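Local coordinates for VirX1 (Cyanophage Syn10, PDB 6QGM), which is a viral halogenase of the tryptophan halogenase family that iodinates diverse substrates, probably with the help of a flavin cofactor, at residues F104-T113 and Y493-H504. Residues are numbered along the deposited sequence; the frame is centred on the assembly and turned at random.
Sequences FFSQTDGINT and YYEDIRKDWLKH
With chi1 at -68°, the ring of Phe104 is swung opposite its own carbonyl carbon and meets Trp501 and His504, whose rings both leave the helix trans to the backbone N. Trp501 presents the edge of its five-membered ring to the Phe104 face in an edge-to-face pair with nearly perpendicular planes; its CD1 sits over the ring centre, 3.6 Å from Phe104 CG. His504 lies a turn further along, its ring inclined at 46° to that of Phe104, and Phe104 CZ rests over the rim of one imidazole face, 3.4 Å from His504 CG. Phe133 of helix 129-134 touches both Phe104 and Trp501, extending this aromatic cluster. Towards the helix start, Ile497 closes the apolar part: its CG2 branch packs against Phe104 O, while CD1 lies over the Tyr494 ring and reaches towards Ser106 and Thr113.

The arrangement illustrates how a loop and a helix distant in sequence, here residues 104-113 and helix 494-512, can be joined by an aromatic, apolar patch at one end and a cluster of hydroxyls and a carboxylate at the other. The loop leading from strand 91-95 into helix 113-120 turns at Ser106 in an ST motif, where Ser106 OG accepts a hydrogen bond from the backbone N of Asp109, at 3.2 Å, and another from Thr108 OG1. Onto the same oxygen comes Tyr493, whose OH forms a hydrogen bond of 2.5 Å with Ser106 OG, the serine oxygen lying at the edge of the Tyr493 ring, near its plane. Tyr494 runs beside it and donates from OH to Asp109 OD2, also at 2.5 Å; the hydroxyl meets the anti side of the carboxylate, 28° out of its plane. Lys116 forms a weak, long ion pair with that same OD2, which may favour the charged carboxylate, while Lys120 makes a cation-pi contact with the Tyr494 ring.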
# COMPACT_ATOMS: atom_id res chain seq x y z
N PHE B 104 -4.88 -15.90 -27.04
CA PHE B 104 -4.23 -17.24 -27.06
C PHE B 104 -3.77 -17.65 -25.66
O PHE B 104 -3.07 -18.67 -25.53
CB PHE B 104 -3.10 -17.26 -28.08
CG PHE B 104 -3.57 -17.15 -29.50
CD1 PHE B 104 -3.85 -15.91 -30.06
CD2 PHE B 104 -3.75 -18.29 -30.27
CE1 PHE B 104 -4.31 -15.83 -31.37
CE2 PHE B 104 -4.21 -18.21 -31.58
CZ PHE B 104 -4.50 -16.97 -32.12
N PHE B 105 -4.18 -16.91 -24.63
CA PHE B 105 -3.81 -17.19 -23.21
C PHE B 105 -4.59 -18.40 -22.71
O PHE B 105 -5.80 -18.41 -22.90
CB PHE B 105 -4.15 -16.03 -22.28
CG PHE B 105 -3.27 -14.81 -22.39
CD1 PHE B 105 -2.38 -14.65 -23.45
CD2 PHE B 105 -3.36 -13.80 -21.45
CE1 PHE B 105 -1.59 -13.51 -23.53
CE2 PHE B 105 -2.56 -12.67 -21.54
CZ PHE B 105 -1.68 -12.53 -22.58
N SER B 106 -3.91 -19.35 -22.07
CA SER B 106 -4.51 -20.32 -21.12
C SER B 106 -5.41 -19.57 -20.14
O SER B 106 -4.98 -18.56 -19.60
CB SER B 106 -3.45 -21.10 -20.39
OG SER B 106 -3.99 -21.78 -19.26
N GLN B 107 -6.64 -20.06 -19.94
CA GLN B 107 -7.60 -19.56 -18.92
C GLN B 107 -6.89 -19.50 -17.57
O GLN B 107 -7.02 -18.47 -16.90
CB GLN B 107 -8.81 -20.49 -18.84
CG GLN B 107 -9.99 -19.90 -18.08
CD GLN B 107 -10.92 -19.11 -18.98
OE1 GLN B 107 -11.03 -19.32 -20.20
NE2 GLN B 107 -11.64 -18.20 -18.35
N THR B 108 -6.16 -20.56 -17.19
CA THR B 108 -5.58 -20.77 -15.84
C THR B 108 -4.26 -20.01 -15.69
O THR B 108 -4.00 -19.53 -14.57
CB THR B 108 -5.44 -22.26 -15.51
OG1 THR B 108 -4.70 -22.89 -16.54
CG2 THR B 108 -6.78 -22.96 -15.38
N ASP B 109 -3.45 -19.89 -16.75
CA ASP B 109 -2.09 -19.28 -16.67
C ASP B 109 -2.10 -17.79 -17.06
O ASP B 109 -1.10 -17.14 -16.79
CB ASP B 109 -1.09 -20.05 -17.54
CG ASP B 109 -0.83 -21.46 -17.06
OD1 ASP B 109 -0.63 -21.64 -15.85
OD2 ASP B 109 -0.84 -22.37 -17.92
N GLY B 110 -3.17 -17.28 -17.69
CA GLY B 110 -3.26 -15.87 -18.10
C GLY B 110 -1.97 -15.40 -18.78
O GLY B 110 -1.53 -16.09 -19.72
N ILE B 111 -1.38 -14.30 -18.30
CA ILE B 111 -0.16 -13.63 -18.86
C ILE B 111 1.06 -14.57 -18.88
O ILE B 111 2.00 -14.32 -19.69
CB ILE B 111 0.14 -12.34 -18.07
CG1 ILE B 111 1.29 -11.53 -18.70
CG2 ILE B 111 0.42 -12.64 -16.61
CD1 ILE B 111 1.38 -10.09 -18.21
N ASN B 112 1.07 -15.60 -18.02
CA ASN B 112 2.19 -16.57 -17.86
C ASN B 112 2.18 -17.61 -19.00
O ASN B 112 3.11 -18.45 -19.03
CB ASN B 112 2.15 -17.26 -16.50
CG ASN B 112 2.20 -16.28 -15.34
OD1 ASN B 112 2.73 -15.18 -15.47
ND2 ASN B 112 1.63 -16.62 -14.20
N THR B 113 1.18 -17.58 -19.89
CA THR B 113 1.04 -18.54 -21.02
C THR B 113 2.28 -18.46 -21.90
O THR B 113 2.89 -19.52 -22.16
CB THR B 113 -0.27 -18.31 -21.81
OG1 THR B 113 -1.39 -18.49 -20.95
CG2 THR B 113 -0.43 -19.23 -23.00
N TYR B 493 -2.84 -29.37 -23.46
CA TYR B 493 -3.53 -28.37 -24.31
C TYR B 493 -2.58 -27.28 -24.86
O TYR B 493 -2.99 -26.51 -25.75
CB TYR B 493 -4.71 -27.73 -23.57
CG TYR B 493 -4.37 -26.81 -22.43
CD1 TYR B 493 -4.04 -27.32 -21.18
CD2 TYR B 493 -4.41 -25.44 -22.58
CE1 TYR B 493 -3.76 -26.48 -20.11
CE2 TYR B 493 -4.14 -24.58 -21.52
CZ TYR B 493 -3.82 -25.11 -20.28
OH TYR B 493 -3.55 -24.28 -19.24
N TYR B 494 -1.34 -27.23 -24.36
CA TYR B 494 -0.30 -26.29 -24.82
C TYR B 494 0.14 -26.68 -26.24
O TYR B 494 0.46 -25.77 -27.03
CB TYR B 494 0.84 -26.18 -23.78
CG TYR B 494 0.62 -25.06 -22.81
CD1 TYR B 494 -0.22 -25.18 -21.71
CD2 TYR B 494 1.21 -23.83 -23.03
CE1 TYR B 494 -0.45 -24.12 -20.85
CE2 TYR B 494 1.02 -22.76 -22.17
CZ TYR B 494 0.17 -22.90 -21.08
OH TYR B 494 -0.03 -21.84 -20.23
N GLU B 495 0.13 -27.97 -26.57
CA GLU B 495 0.39 -28.48 -27.95
C GLU B 495 -0.55 -27.77 -28.93
O GLU B 495 -0.08 -27.40 -30.01
CB GLU B 495 0.16 -29.98 -28.04
CG GLU B 495 1.24 -30.79 -27.34
CD GLU B 495 2.54 -30.84 -28.13
OE1 GLU B 495 2.44 -31.15 -29.34
OE2 GLU B 495 3.66 -30.67 -27.54
N ASP B 496 -1.82 -27.58 -28.54
CA ASP B 496 -2.87 -26.93 -29.38
C ASP B 496 -2.64 -25.42 -29.39
O ASP B 496 -2.78 -24.82 -30.47
CB ASP B 496 -4.28 -27.25 -28.91
CG ASP B 496 -4.80 -28.63 -29.27
OD1 ASP B 496 -4.20 -29.34 -30.12
OD2 ASP B 496 -5.83 -28.97 -28.70
N ILE B 497 -2.28 -24.81 -28.25
CA ILE B 497 -1.99 -23.35 -28.19
C ILE B 497 -0.84 -23.09 -29.15
O ILE B 497 -0.94 -22.13 -29.93
CB ILE B 497 -1.70 -22.86 -26.76
CG1 ILE B 497 -2.90 -23.02 -25.84
CG2 ILE B 497 -1.26 -21.41 -26.80
CD1 ILE B 497 -2.67 -22.59 -24.42
N ARG B 498 0.20 -23.92 -29.09
CA ARG B 498 1.42 -23.82 -29.95
C ARG B 498 1.02 -23.87 -31.43
O ARG B 498 1.25 -22.88 -32.13
CB ARG B 498 2.39 -24.95 -29.60
CG ARG B 498 3.57 -25.06 -30.54
CD ARG B 498 4.42 -26.26 -30.17
NE ARG B 498 5.45 -26.47 -31.17
CZ ARG B 498 5.25 -27.01 -32.35
NH1 ARG B 498 4.05 -27.46 -32.68
NH2 ARG B 498 6.24 -27.16 -33.20
N LYS B 499 0.46 -25.00 -31.87
CA LYS B 499 0.07 -25.26 -33.29
C LYS B 499 -0.87 -24.14 -33.75
O LYS B 499 -0.61 -23.58 -34.80
CB LYS B 499 -0.58 -26.65 -33.41
CG LYS B 499 -1.24 -27.03 -34.73
CD LYS B 499 -2.53 -27.83 -34.55
CE LYS B 499 -3.09 -28.33 -35.86
NZ LYS B 499 -2.15 -29.27 -36.50
N ASP B 500 -1.91 -23.82 -32.97
CA ASP B 500 -2.94 -22.81 -33.33
C ASP B 500 -2.29 -21.44 -33.47
O ASP B 500 -2.58 -20.75 -34.46
CB ASP B 500 -4.09 -22.76 -32.32
CG ASP B 500 -5.06 -23.93 -32.44
OD1 ASP B 500 -4.96 -24.70 -33.42
OD2 ASP B 500 -5.91 -24.07 -31.54
N TRP B 501 -1.44 -21.05 -32.52
CA TRP B 501 -0.78 -19.72 -32.56
C TRP B 501 0.20 -19.66 -33.74
O TRP B 501 0.11 -18.68 -34.51
CB TRP B 501 -0.08 -19.32 -31.25
CG TRP B 501 0.37 -17.89 -31.35
CD1 TRP B 501 -0.42 -16.78 -31.22
CD2 TRP B 501 1.67 -17.42 -31.76
NE1 TRP B 501 0.32 -15.66 -31.46
CE2 TRP B 501 1.60 -16.02 -31.78
CE3 TRP B 501 2.88 -18.05 -32.07
CZ2 TRP B 501 2.70 -15.23 -32.11
CZ3 TRP B 501 3.97 -17.27 -32.40
CH2 TRP B 501 3.87 -15.88 -32.43
N LEU B 502 1.08 -20.65 -33.90
CA LEU B 502 2.07 -20.68 -35.02
C LEU B 502 1.32 -20.53 -36.34
O LEU B 502 1.81 -19.78 -37.23
CB LEU B 502 2.90 -21.97 -34.97
CG LEU B 502 3.92 -22.05 -33.83
CD1 LEU B 502 4.63 -23.40 -33.83
CD2 LEU B 502 4.92 -20.91 -33.87
N LYS B 503 0.15 -21.17 -36.45
CA LYS B 503 -0.71 -21.04 -37.66
C LYS B 503 -1.17 -19.59 -37.75
O LYS B 503 -1.02 -19.00 -38.84
CB LYS B 503 -1.90 -22.01 -37.63
CG LYS B 503 -2.44 -22.34 -39.01
CD LYS B 503 -3.93 -22.57 -39.11
CE LYS B 503 -4.46 -22.32 -40.51
NZ LYS B 503 -5.78 -22.96 -40.69
N HIS B 504 -1.68 -19.01 -36.66
CA HIS B 504 -2.22 -17.63 -36.62
C HIS B 504 -1.12 -16.64 -37.02
O HIS B 504 -1.44 -15.71 -37.75
CB HIS B 504 -2.87 -17.30 -35.28
CG HIS B 504 -3.13 -15.84 -35.06
ND1 HIS B 504 -4.28 -15.21 -35.40
CD2 HIS B 504 -2.38 -14.92 -34.44
CE1 HIS B 504 -4.20 -13.93 -35.05
NE2 HIS B 504 -3.04 -13.73 -34.49